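D-hydantoinase (Ralstonia pickettii, PDB 1NFG) probably catalyses the stereospecific hydrolysis of the cyclic amide bond of D-hydantoin derivatives, using a pair of zinc ions in each subunit. Local coordinates at residues A[344-347]-A[348-351]; A[360-364]-A[365-369]; A[192-195]-A[196-200]; A[242-245]-A[246-250]; A[28-32]-A[33-37]. One frame throughout, in Å; residues are numbered along the deposited sequence.

Interaction 1 (A[344-347]-A[348-351]); sequences LMMV and YQGV
M345 O is met by both ends of Q349. The side-chain amide folds back onto it, with NE2 of Q349 donating over 3.0 Å to O of M345, the N-H pointing well at its target. That oxygen lies in the amide plane, while the donor is tilted away from the carbonyl plane. With CG beside the backbone N and the chain bent at chi2 (-51°), Q349 curls back toward its own helix. The backbone N of Q349 adds only weak bonds, to the carbonyls of M345 and M346. OE1 of Q349 looks elsewhere, to the backbone N of K421, so the amide is fixed from both ends.

The other backbone bonds show the helix changing its winding. Y348 N reaches L344 O at 2.7 Å in an ordinary i to i+4 bond, but G350 N turns to V347 O at 2.9 Å, only three residues back. Helix 343-352 is therefore kinked at G350 and V351, just before its end. It belongs to the metal-dependent hydrolase fold of this enzyme and packs against helix 358-372 and strands 390-400 and 419-429.

Apolar contacts along this turn are looser. CE of M346 approaches CG of Q349 at 4.4 Å. Y348 swings its ring out with CG opposite the backbone N (chi1 -177°), and CG2 of V351 lies 3.7 Å above one face of the ring, toward its rim, with NE2 of Q349 at the edge. F361 meets the Y348 ring edge-to-face, and W393 meets it at a slant.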
loop_
_atom_site.group_PDB
_atom_site.type_symbol
_atom_site.label_atom_id
_atom_site.label_comp_id
_atom_site.label_asym_id
_atom_site.label_seq_id
_atom_site.Cartn_x
_atom_site.Cartn_y
_atom_site.Cartn_z
ATOM N N LEU A 344 19.854 27.316 -2.638
ATOM C CA LEU A 344 21.060 26.492 -2.675
ATOM C C LEU A 344 21.707 26.257 -1.316
ATOM O O LEU A 344 21.964 25.112 -0.944
ATOM C CB LEU A 344 22.106 27.079 -3.633
ATOM C CG LEU A 344 21.838 27.103 -5.142
ATOM C CD1 LEU A 344 23.098 26.709 -5.864
ATOM C CD2 LEU A 344 20.729 26.156 -5.518
ATOM N N MET A 345 21.979 27.321 -0.571
ATOM C CA MET A 345 22.607 27.147 0.732
ATOM C C MET A 345 21.824 26.187 1.609
ATOM O O MET A 345 22.398 25.281 2.214
ATOM C CB MET A 345 22.758 28.486 1.452
ATOM C CG MET A 345 23.871 29.366 0.898
ATOM S SD MET A 345 24.065 30.885 1.853
ATOM C CE MET A 345 22.627 31.813 1.281
ATOM N N MET A 346 20.510 26.383 1.669
ATOM C CA MET A 346 19.640 25.536 2.474
ATOM C C MET A 346 19.661 24.072 2.027
ATOM O O MET A 346 19.783 23.167 2.850
ATOM C CB MET A 346 18.213 26.080 2.432
ATOM C CG MET A 346 18.050 27.402 3.150
ATOM S SD MET A 346 18.427 27.258 4.910
ATOM C CE MET A 346 20.035 27.763 4.900
ATOM N N VAL A 347 19.543 23.833 0.729
ATOM C CA VAL A 347 19.567 22.470 0.226
ATOM C C VAL A 347 20.948 21.869 0.472
ATOM O O VAL A 347 21.068 20.687 0.811
ATOM C CB VAL A 347 19.247 22.422 -1.285
ATOM C CG1 VAL A 347 19.516 21.027 -1.840
ATOM C CG2 VAL A 347 17.791 22.817 -1.518
ATOM N N TYR A 348 21.985 22.693 0.312
ATOM C CA TYR A 348 23.362 22.249 0.509
ATOM C C TYR A 348 23.618 21.751 1.933
ATOM O O TYR A 348 24.462 20.879 2.148
ATOM C CB TYR A 348 24.348 23.379 0.189
ATOM C CG TYR A 348 25.805 22.959 0.311
ATOM C CD1 TYR A 348 26.415 22.187 -0.682
ATOM C CD2 TYR A 348 26.548 23.273 1.451
ATOM C CE1 TYR A 348 27.725 21.731 -0.541
ATOM C CE2 TYR A 348 27.853 22.821 1.602
ATOM C CZ TYR A 348 28.433 22.049 0.605
ATOM O OH TYR A 348 29.707 21.565 0.771
ATOM N N GLN A 349 22.906 22.302 2.908
ATOM C CA GLN A 349 23.111 21.861 4.282
ATOM C C GLN A 349 22.793 20.372 4.390
ATOM O O GLN A 349 23.258 19.690 5.298
ATOM C CB GLN A 349 22.229 22.663 5.244
ATOM C CG GLN A 349 22.493 24.155 5.198
ATOM C CD GLN A 349 23.969 24.484 5.340
ATOM O OE1 GLN A 349 24.563 24.290 6.402
ATOM N NE2 GLN A 349 24.571 24.980 4.260
ATOM N N GLY A 350 22.003 19.876 3.446
ATOM C CA GLY A 350 21.641 18.474 3.456
ATOM C C GLY A 350 22.827 17.586 3.140
ATOM O O GLY A 350 22.874 16.427 3.563
ATOM N N VAL A 351 23.789 18.110 2.388
ATOM C CA VAL A 351 24.953 17.306 2.063
ATOM C C VAL A 351 25.842 17.316 3.300
ATOM O O VAL A 351 26.543 16.348 3.577
ATOM C CB VAL A 351 25.723 17.841 0.800
ATOM C CG1 VAL A 351 24.826 18.754 -0.013
ATOM C CG2 VAL A 351 27.004 18.528 1.192
#

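Interaction 2 (A[360-364]-A[365-369]); sequences QFVEL and VATRP
A wide pi-type turn interrupts helix 358-372, and V362 O is where it shows. Two consecutive amides share this oxygen: A366 N at 2.9 Å from V362 O and T367 N at 3.0 Å from V362 O, arriving from opposite faces of the carbonyl plane. The second is already an i to i+5 bond, and R368 N repeats it by bonding E363 O in the carbonyl plane. Before the bulge the helix is regular, with V365 N on F361 O at 2.8 Å. P369 follows with no N-H to give, and its CG rests 3.3 Å from L364 O, a carbonyl that T309 OG1 supplies with a hydrogen bond instead.

V365 covers the F361 ring. Its CB stands over the ring centre, 4.3 Å above the plane, while CG2 of V365 comes to 3.7 Å from CE1 of F361. The same pair packs against L344 and V347 of helix 343-352. On another side of the helix, V362 CG1 touches the OG1 of T367, whose hydroxyl is bonded to G380 O.

E363 and R368 run side by side, both extended and heading the same way; CG of E363 lies anti to its backbone N (chi1 166°). OE2 of E363 is 3.7 Å from NH1 of R368, and the two planes are only 17° apart. This salt bridge is long, and no N-H points at the oxygen. R368 finds partners in E308 (NH2) and G305 O (NH1), among others, so E363 probably contributes electrostatic balance to the guanidinium rather than fixing its orientation.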
loop_
_atom_site.group_PDB
_atom_site.type_symbol
_atom_site.label_atom_id
_atom_site.label_comp_id
_atom_site.label_asym_id
_atom_site.label_seq_id
_atom_site.Cartn_x
_atom_site.Cartn_y
_atom_site.Cartn_z
ATOM N N GLN A 360 24.431 14.644 -5.535
ATOM C CA GLN A 360 22.980 14.752 -5.684
ATOM C C GLN A 360 22.557 16.212 -5.542
ATOM O O GLN A 360 21.582 16.647 -6.151
ATOM C CB GLN A 360 22.258 13.907 -4.632
ATOM C CG GLN A 360 22.373 12.412 -4.856
ATOM C CD GLN A 360 21.692 11.601 -3.767
ATOM O OE1 GLN A 360 21.926 11.816 -2.572
ATOM N NE2 GLN A 360 20.851 10.653 -4.176
ATOM N N PHE A 361 23.293 16.963 -4.728
ATOM C CA PHE A 361 23.011 18.375 -4.532
ATOM C C PHE A 361 22.911 19.053 -5.900
ATOM O O PHE A 361 21.932 19.738 -6.195
ATOM C CB PHE A 361 24.131 19.020 -3.727
ATOM C CG PHE A 361 24.069 20.521 -3.698
ATOM C CD1 PHE A 361 23.109 21.180 -2.938
ATOM C CD2 PHE A 361 24.982 21.278 -4.427
ATOM C CE1 PHE A 361 23.061 22.575 -2.899
ATOM C CE2 PHE A 361 24.943 22.666 -4.396
ATOM C CZ PHE A 361 23.980 23.318 -3.629
ATOM N N VAL A 362 23.928 18.848 -6.732
ATOM C CA VAL A 362 23.956 19.431 -8.065
ATOM C C VAL A 362 22.818 18.897 -8.928
ATOM O O VAL A 362 22.172 19.653 -9.655
ATOM C CB VAL A 362 25.312 19.152 -8.765
ATOM C CG1 VAL A 362 25.301 19.708 -10.200
ATOM C CG2 VAL A 362 26.446 19.776 -7.952
ATOM N N GLU A 363 22.571 17.595 -8.854
ATOM C CA GLU A 363 21.492 16.995 -9.631
ATOM C C GLU A 363 20.165 17.698 -9.352
ATOM O O GLU A 363 19.469 18.132 -10.266
ATOM C CB GLU A 363 21.349 15.504 -9.290
ATOM C CG GLU A 363 20.043 14.880 -9.796
ATOM C CD GLU A 363 19.780 13.480 -9.247
ATOM O OE1 GLU A 363 20.198 13.178 -8.107
ATOM O OE2 GLU A 363 19.133 12.681 -9.952
ATOM N N LEU A 364 19.833 17.810 -8.075
ATOM C CA LEU A 364 18.582 18.416 -7.640
ATOM C C LEU A 364 18.505 19.917 -7.819
ATOM O O LEU A 364 17.492 20.457 -8.255
ATOM C CB LEU A 364 18.348 18.100 -6.164
ATOM C CG LEU A 364 18.196 16.630 -5.793
ATOM C CD1 LEU A 364 18.221 16.479 -4.283
ATOM C CD2 LEU A 364 16.901 16.103 -6.386
ATOM N N VAL A 365 19.587 20.585 -7.459
ATOM C CA VAL A 365 19.669 22.032 -7.519
ATOM C C VAL A 365 19.812 22.624 -8.927
ATOM O O VAL A 365 19.492 23.797 -9.144
ATOM C CB VAL A 365 20.827 22.491 -6.589
ATOM C CG1 VAL A 365 21.608 23.615 -7.195
ATOM C CG2 VAL A 365 20.264 22.882 -5.248
ATOM N N ALA A 366 20.257 21.820 -9.892
ATOM C CA ALA A 366 20.439 22.350 -11.236
ATOM C C ALA A 366 20.324 21.400 -12.429
ATOM O O ALA A 366 19.573 21.670 -13.367
ATOM C CB ALA A 366 21.772 23.072 -11.301
ATOM N N THR A 367 21.057 20.292 -12.410
ATOM C CA THR A 367 21.047 19.384 -13.554
ATOM C C THR A 367 19.740 18.678 -13.881
ATOM O O THR A 367 19.339 18.625 -15.045
ATOM C CB THR A 367 22.155 18.319 -13.426
ATOM O OG1 THR A 367 23.403 18.965 -13.154
ATOM C CG2 THR A 367 22.293 17.535 -14.720
ATOM N N ARG A 368 19.065 18.130 -12.879
ATOM C CA ARG A 368 17.820 17.426 -13.158
ATOM C C ARG A 368 16.706 18.359 -13.660
ATOM O O ARG A 368 15.998 18.015 -14.606
ATOM C CB ARG A 368 17.369 16.637 -11.922
ATOM C CG ARG A 368 16.444 15.474 -12.243
ATOM C CD ARG A 368 16.237 14.570 -11.038
ATOM N NE ARG A 368 15.280 13.505 -11.329
ATOM C CZ ARG A 368 14.927 12.549 -10.472
ATOM N NH1 ARG A 368 15.452 12.507 -9.258
ATOM N NH2 ARG A 368 14.027 11.638 -10.825
ATOM N N PRO A 369 16.544 19.551 -13.047
ATOM C CA PRO A 369 15.512 20.518 -13.457
ATOM C C PRO A 369 15.715 20.908 -14.917
ATOM O O PRO A 369 14.770 20.927 -15.721
ATOM C CB PRO A 369 15.759 21.708 -12.539
ATOM C CG PRO A 369 16.362 21.092 -11.321
ATOM C CD PRO A 369 17.294 20.052 -11.883
#

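Interaction 3 (A[192-195]-A[196-200]); sequences RDKF and VAEGK
K200 and F195 close a Schellman motif at the C-terminal end of helix 185-197. The backbone N of K200 bonds F195 O at 2.8 Å, and inside that loop G199 N bonds V196 O at 2.8 Å; G199 takes the positive phi (79°) that turns the chain out of the helix. E198, the first residue to leave helical angles, still gives its N to K194 O, with a weaker second pull toward F195 O.

The K200 side chain sets out toward the helix and passes the F195 ring. Its CB lies 3.3 Å from F195 O, the carbonyl that its own backbone N holds. CG moves off from that oxygen, and CD arrives at the ring, 3.6 Å from CD1 of F195, approaching at a slant. The bend at the last torsion (chi4 59°) then turns NZ toward the carboxylate of E198, in a salt bridge whose hydrogen bond, NZ of K200 to OE1 of E198, is weak. The lysine also packs on Y205 of helix 204-208, which meets the F195 ring too, so lysine and phenylalanine together join the helix end to the next helix.

Elsewhere on the helix end, K194 and E198 run side by side. CG of K194 touches OE2 of E198 at 3.6 Å, but the charges do not meet: NZ of K194 turns to Y190 OH instead and remains 5.5 Å from OE2 of E198. A turn earlier, the R192 side chain lies about 6 Å from those of Y153 and N335, which probably bind substrate; V196 packs on F330 and R331 of a loop, and its CG2 lies 3.3 Å from R192 O.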
loop_
_atom_site.group_PDB
_atom_site.type_symbol
_atom_site.label_atom_id
_atom_site.label_comp_id
_atom_site.label_asym_id
_atom_site.label_seq_id
_atom_site.Cartn_x
_atom_site.Cartn_y
_atom_site.Cartn_z
ATOM N N ARG A 192 -11.905 26.328 5.854
ATOM C CA ARG A 192 -11.535 27.720 6.097
ATOM C C ARG A 192 -12.716 28.479 6.690
ATOM O O ARG A 192 -12.598 29.124 7.728
ATOM C CB ARG A 192 -11.104 28.409 4.796
ATOM C CG ARG A 192 -10.013 27.677 4.004
ATOM C CD ARG A 192 -9.561 28.500 2.797
ATOM N NE ARG A 192 -8.725 29.624 3.215
ATOM C CZ ARG A 192 -8.618 30.773 2.555
ATOM N NH1 ARG A 192 -9.299 30.969 1.432
ATOM N NH2 ARG A 192 -7.831 31.731 3.023
ATOM N N ASP A 193 -13.860 28.391 6.023
ATOM C CA ASP A 193 -15.065 29.074 6.476
ATOM C C ASP A 193 -15.577 28.559 7.817
ATOM O O ASP A 193 -16.023 29.339 8.667
ATOM C CB ASP A 193 -16.156 28.945 5.417
ATOM C CG ASP A 193 -15.726 29.503 4.083
ATOM O OD1 ASP A 193 -14.941 30.482 4.077
ATOM O OD2 ASP A 193 -16.174 28.972 3.043
ATOM N N LYS A 194 -15.514 27.246 8.003
ATOM C CA LYS A 194 -15.961 26.633 9.242
ATOM C C LYS A 194 -15.153 27.204 10.407
ATOM O O LYS A 194 -15.710 27.522 11.454
ATOM C CB LYS A 194 -15.789 25.116 9.153
ATOM C CG LYS A 194 -16.473 24.312 10.250
ATOM C CD LYS A 194 -16.480 22.829 9.878
ATOM C CE LYS A 194 -17.124 21.945 10.942
ATOM N NZ LYS A 194 -17.167 20.515 10.490
ATOM N N PHE A 195 -13.844 27.350 10.215
ATOM C CA PHE A 195 -12.974 27.888 11.256
ATOM C C PHE A 195 -13.298 29.337 11.586
ATOM O O PHE A 195 -13.392 29.713 12.756
ATOM C CB PHE A 195 -11.509 27.807 10.834
ATOM C CG PHE A 195 -10.863 26.485 11.118
ATOM C CD1 PHE A 195 -10.909 25.934 12.394
ATOM C CD2 PHE A 195 -10.184 25.798 10.116
ATOM C CE1 PHE A 195 -10.287 24.715 12.670
ATOM C CE2 PHE A 195 -9.558 24.578 10.380
ATOM C CZ PHE A 195 -9.610 24.036 11.659
ATOM N N VAL A 196 -13.450 30.154 10.551
ATOM C CA VAL A 196 -13.748 31.561 10.748
ATOM C C VAL A 196 -15.091 31.713 11.440
ATOM O O VAL A 196 -15.252 32.565 12.310
ATOM C CB VAL A 196 -13.759 32.311 9.407
ATOM C CG1 VAL A 196 -14.179 33.750 9.616
ATOM C CG2 VAL A 196 -12.374 32.267 8.790
ATOM N N ALA A 197 -16.050 30.877 11.059
ATOM C CA ALA A 197 -17.374 30.918 11.668
ATOM C C ALA A 197 -17.280 30.647 13.172
ATOM O O ALA A 197 -18.054 31.192 13.958
ATOM C CB ALA A 197 -18.283 29.892 11.008
ATOM N N GLU A 198 -16.336 29.797 13.567
ATOM C CA GLU A 198 -16.141 29.463 14.975
ATOM C C GLU A 198 -15.263 30.506 15.653
ATOM O O GLU A 198 -14.848 30.332 16.799
ATOM C CB GLU A 198 -15.480 28.090 15.112
ATOM C CG GLU A 198 -16.393 26.904 14.844
ATOM C CD GLU A 198 -15.613 25.625 14.572
ATOM O OE1 GLU A 198 -14.530 25.445 15.179
ATOM O OE2 GLU A 198 -16.086 24.799 13.757
ATOM N N GLY A 199 -14.968 31.581 14.932
ATOM C CA GLY A 199 -14.144 32.636 15.488
ATOM C C GLY A 199 -12.653 32.353 15.497
ATOM O O GLY A 199 -11.888 33.098 16.113
ATOM N N LYS A 200 -12.227 31.282 14.828
ATOM C CA LYS A 200 -10.805 30.936 14.770
ATOM C C LYS A 200 -10.157 31.665 13.594
ATOM O O LYS A 200 -10.373 31.310 12.434
ATOM C CB LYS A 200 -10.640 29.422 14.635
ATOM C CG LYS A 200 -11.044 28.677 15.898
ATOM C CD LYS A 200 -10.865 27.177 15.765
ATOM C CE LYS A 200 -11.157 26.479 17.081
ATOM N NZ LYS A 200 -12.547 26.765 17.514
#

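Interaction 4 (A[242-245]-A[246-250]); sequences ESLE and EVMRA
E245 O holds R249 N at 2.8 Å, and CG of R249 also lies against this carbonyl as the arginine leaves the helix. One residue back, M248 N bonds L244 O at 2.9 Å, nearly in line with the carbonyl, and V247 N reaches S243 O. Regular winding of this kind runs through helix 241-253, which connects strands 233-235 and 257-262 in a beta-alpha-beta unit of the TIM barrel.

Along one stripe the helix is apolar. L244, with CG anti to the backbone N (chi1 173°), lies alongside M248, both pointing the same way, and the methionine methyl CE packs 3.5 Å from CD1 of L244. V297 and A301 of helix 292-303 back the leucine.

A neighbouring stripe is charged. R249, bent at chi3, brings NH1 to 3.4 Å from OE1 of E246, which sits at the edge of the guanidinium in its plane; this bond is weak. Stronger partners lie across the interface: R249 makes salt bridges with E245 and E246 of the third subunit, and R249 of that subunit makes the same bonds to E245 and E246 here. The close approach of the two R249 side chains is thus probably offset by the surrounding carboxylates, which tie the two helices together.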
loop_
_atom_site.group_PDB
_atom_site.type_symbol
_atom_site.label_atom_id
_atom_site.label_comp_id
_atom_site.label_asym_id
_atom_site.label_seq_id
_atom_site.Cartn_x
_atom_site.Cartn_y
_atom_site.Cartn_z
ATOM N N GLU A 242 1.564 11.792 2.897
ATOM C CA GLU A 242 0.369 11.322 2.205
ATOM C C GLU A 242 0.291 11.688 0.729
ATOM O O GLU A 242 -0.084 10.851 -0.089
ATOM C CB GLU A 242 -0.907 11.772 2.938
ATOM C CG GLU A 242 -0.739 12.984 3.814
ATOM C CD GLU A 242 -0.180 12.664 5.184
ATOM O OE1 GLU A 242 -0.858 11.940 5.942
ATOM O OE2 GLU A 242 0.930 13.146 5.508
ATOM N N SER A 243 0.642 12.917 0.364
ATOM C CA SER A 243 0.586 13.278 -1.052
ATOM C C SER A 243 1.720 12.592 -1.810
ATOM O O SER A 243 1.540 12.164 -2.952
ATOM C CB SER A 243 0.663 14.801 -1.250
ATOM O OG SER A 243 1.911 15.329 -0.844
ATOM N N LEU A 244 2.886 12.477 -1.179
ATOM C CA LEU A 244 4.013 11.823 -1.833
ATOM C C LEU A 244 3.616 10.391 -2.160
ATOM O O LEU A 244 3.932 9.871 -3.237
ATOM C CB LEU A 244 5.248 11.826 -0.929
ATOM C CG LEU A 244 6.457 11.014 -1.426
ATOM C CD1 LEU A 244 6.814 11.394 -2.857
ATOM C CD2 LEU A 244 7.637 11.253 -0.501
ATOM N N GLU A 245 2.902 9.764 -1.232
ATOM C CA GLU A 245 2.465 8.394 -1.425
ATOM C C GLU A 245 1.645 8.224 -2.703
ATOM O O GLU A 245 1.790 7.223 -3.417
ATOM C CB GLU A 245 1.651 7.926 -0.226
ATOM C CG GLU A 245 1.403 6.435 -0.234
ATOM C CD GLU A 245 0.637 5.967 0.986
ATOM O OE1 GLU A 245 0.904 6.483 2.101
ATOM O OE2 GLU A 245 -0.221 5.070 0.828
ATOM N N GLU A 246 0.781 9.194 -2.993
ATOM C CA GLU A 246 -0.043 9.120 -4.194
ATOM C C GLU A 246 0.838 9.215 -5.438
ATOM O O GLU A 246 0.598 8.531 -6.437
ATOM C CB GLU A 246 -1.078 10.245 -4.201
ATOM C CG GLU A 246 -2.099 10.184 -3.065
ATOM C CD GLU A 246 -2.987 8.950 -3.119
ATOM O OE1 GLU A 246 -3.012 8.267 -4.165
ATOM O OE2 GLU A 246 -3.671 8.672 -2.113
ATOM N N VAL A 247 1.856 10.071 -5.379
ATOM C CA VAL A 247 2.772 10.229 -6.507
ATOM C C VAL A 247 3.420 8.877 -6.743
ATOM O O VAL A 247 3.492 8.372 -7.871
ATOM C CB VAL A 247 3.871 11.269 -6.190
ATOM C CG1 VAL A 247 4.962 11.228 -7.250
ATOM C CG2 VAL A 247 3.251 12.661 -6.111
ATOM N N MET A 248 3.878 8.287 -5.651
ATOM C CA MET A 248 4.520 6.992 -5.712
ATOM C C MET A 248 3.591 5.922 -6.293
ATOM O O MET A 248 4.005 5.129 -7.154
ATOM C CB MET A 248 5.003 6.609 -4.318
ATOM C CG MET A 248 6.480 6.305 -4.268
ATOM S SD MET A 248 7.537 7.636 -4.880
ATOM C CE MET A 248 8.256 8.202 -3.309
ATOM N N ARG A 249 2.334 5.902 -5.851
ATOM C CA ARG A 249 1.395 4.906 -6.369
ATOM C C ARG A 249 1.200 5.104 -7.866
ATOM O O ARG A 249 1.141 4.139 -8.629
ATOM C CB ARG A 249 0.047 4.991 -5.639
ATOM C CG ARG A 249 0.159 4.765 -4.141
ATOM C CD ARG A 249 -1.145 4.975 -3.406
ATOM N NE ARG A 249 -2.025 3.817 -3.502
ATOM C CZ ARG A 249 -3.252 3.858 -4.004
ATOM N NH1 ARG A 249 -3.750 5.003 -4.458
ATOM N NH2 ARG A 249 -3.982 2.754 -4.054
ATOM N N ALA A 250 1.116 6.361 -8.285
ATOM C CA ALA A 250 0.943 6.678 -9.695
ATOM C C ALA A 250 2.145 6.148 -10.485
ATOM O O ALA A 250 1.978 5.483 -11.517
ATOM C CB ALA A 250 0.814 8.179 -9.872
#

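Interaction 5 (A[28-32]-A[33-37]); sequences ITQIG and GALGP
The amide of Q30 is the flat group here, and A34, G32 and L35 surround it. A34 O lies at its edge, almost in the amide plane, and NE2 of Q30 donates to it at 3.0 Å in a nearly straight bond (169°). Seen from the acceptor, the donor stands above the carbonyl plane of A34 rather than along a lone pair. G32 O takes a second bond from NE2 of Q30, at 2.9 Å, and is tilted out of the amide plane toward one face. Two carbonyls share one NH2 group, which pins the amide. Over the other face, near NE2 and CD, lies the methyl CD2 of L35.

The glutamine gets there by stretching out. CG is anti to the backbone N (chi1 -178°) and the chain stays extended beyond it, so the amide crosses the mouth of the turn formed by G32, G33 and A34. L35 slides past it in the reverse direction, and CD2 of L35 also lies against the glutamine stem, 3.8 Å from CG of Q30 and 4.0 Å from CB of Q30. Positive phi at G32 and G33 goes with the sharp bend of the chain.

D20 and M1 also touch L35, and G32 of the second subunit packs on Q30, while I31 joins that subunit through backbone bonds. Upstream, T29 and Q30 both face G22 of strand 15-24, a classic beta bulge. The contact thus combines that bulge with a turn whose carbonyls G32 O and A34 O are both bonded by Q30 NE2, where strand 27-31 gives way to the loop before strand 40-43.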
loop_
_atom_site.group_PDB
_atom_site.type_symbol
_atom_site.label_atom_id
_atom_site.label_comp_id
_atom_site.label_asym_id
_atom_site.label_seq_id
_atom_site.Cartn_x
_atom_site.Cartn_y
_atom_site.Cartn_z
ATOM N N ILE A 28 31.834 27.183 -21.924
ATOM C CA ILE A 28 32.977 26.459 -21.394
ATOM C C ILE A 28 33.559 25.742 -22.603
ATOM O O ILE A 28 32.914 24.869 -23.189
ATOM C CB ILE A 28 32.545 25.449 -20.312
ATOM C CG1 ILE A 28 32.117 26.213 -19.056
ATOM C CG2 ILE A 28 33.679 24.484 -20.006
ATOM C CD1 ILE A 28 31.687 25.335 -17.915
ATOM N N THR A 29 34.772 26.131 -22.980
ATOM C CA THR A 29 35.423 25.560 -24.149
ATOM C C THR A 29 36.478 24.488 -23.875
ATOM O O THR A 29 36.729 23.637 -24.731
ATOM C CB THR A 29 36.047 26.679 -25.000
ATOM O OG1 THR A 29 36.967 27.434 -24.199
ATOM C CG2 THR A 29 34.956 27.615 -25.518
ATOM N N GLN A 30 37.089 24.523 -22.692
ATOM C CA GLN A 30 38.105 23.539 -22.347
ATOM C C GLN A 30 38.226 23.260 -20.852
ATOM O O GLN A 30 38.167 24.177 -20.022
ATOM C CB GLN A 30 39.476 23.976 -22.876
ATOM C CG GLN A 30 40.585 22.970 -22.597
ATOM C CD GLN A 30 41.959 23.472 -23.002
ATOM O OE1 GLN A 30 42.160 23.922 -24.130
ATOM N NE2 GLN A 30 42.918 23.384 -22.083
ATOM N N ILE A 31 38.408 21.983 -20.522
ATOM C CA ILE A 31 38.573 21.558 -19.138
ATOM C C ILE A 31 39.844 20.718 -19.060
ATOM O O ILE A 31 39.998 19.726 -19.786
ATOM C CB ILE A 31 37.375 20.715 -18.651
ATOM C CG1 ILE A 31 36.071 21.479 -18.896
ATOM C CG2 ILE A 31 37.524 20.408 -17.166
ATOM C CD1 ILE A 31 34.815 20.701 -18.552
ATOM N N GLY A 32 40.757 21.134 -18.186
ATOM C CA GLY A 32 42.018 20.428 -18.036
ATOM C C GLY A 32 42.996 20.723 -19.164
ATOM O O GLY A 32 42.618 21.258 -20.208
ATOM N N GLY A 33 44.261 20.381 -18.954
ATOM C CA GLY A 33 45.264 20.616 -19.978
ATOM C C GLY A 33 45.854 22.011 -19.948
ATOM O O GLY A 33 45.741 22.721 -18.946
ATOM N N ALA A 34 46.491 22.398 -21.050
ATOM C CA ALA A 34 47.106 23.720 -21.173
ATOM C C ALA A 34 46.051 24.722 -21.619
ATOM O O ALA A 34 45.557 24.649 -22.745
ATOM C CB ALA A 34 48.231 23.673 -22.183
ATOM N N LEU A 35 45.719 25.660 -20.740
ATOM C CA LEU A 35 44.699 26.658 -21.047
ATOM C C LEU A 35 45.183 27.895 -21.800
ATOM O O LEU A 35 44.470 28.421 -22.657
ATOM C CB LEU A 35 43.984 27.075 -19.760
ATOM C CG LEU A 35 43.071 25.972 -19.212
ATOM C CD1 LEU A 35 42.459 26.408 -17.894
ATOM C CD2 LEU A 35 41.988 25.660 -20.238
ATOM N N GLY A 36 46.385 28.362 -21.485
ATOM C CA GLY A 36 46.903 29.526 -22.175
ATOM C C GLY A 36 46.571 30.831 -21.479
ATOM O O GLY A 36 46.234 30.835 -20.291
ATOM N N PRO A 37 46.665 31.965 -22.196
ATOM C CA PRO A 37 46.379 33.300 -21.656
ATOM C C PRO A 37 44.883 33.549 -21.523
ATOM O O PRO A 37 44.079 32.954 -22.245
ATOM C CB PRO A 37 47.012 34.241 -22.685
ATOM C CG PRO A 37 47.961 33.359 -23.464
ATOM C CD PRO A 37 47.212 32.071 -23.556
#

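Overall arrangement
Interactions 1 and 2 are neighbours: their helices, 343-352 and 358-372, follow each other in the chain and touch, with CG1 of V347 3.8 Å from CD1 of F361. Both lie close to the metal centre, the side chains of P369 and V347 about 9 and 12 Å from that of H57, a zinc ligand. Interaction 4 approaches from another part of the barrel; the S243 side chain is about 8 Å from that of zinc ligand H237, and the centre of interaction 4 is about 22 Å from that of interaction 2. Interactions 3 and 5 lie on opposite sides of the chain's centre, their centres 65 Å apart, yet R192 of interaction 3 has its side chain about 6 Å from those of Y153 and N335, probable substrate-binding residues.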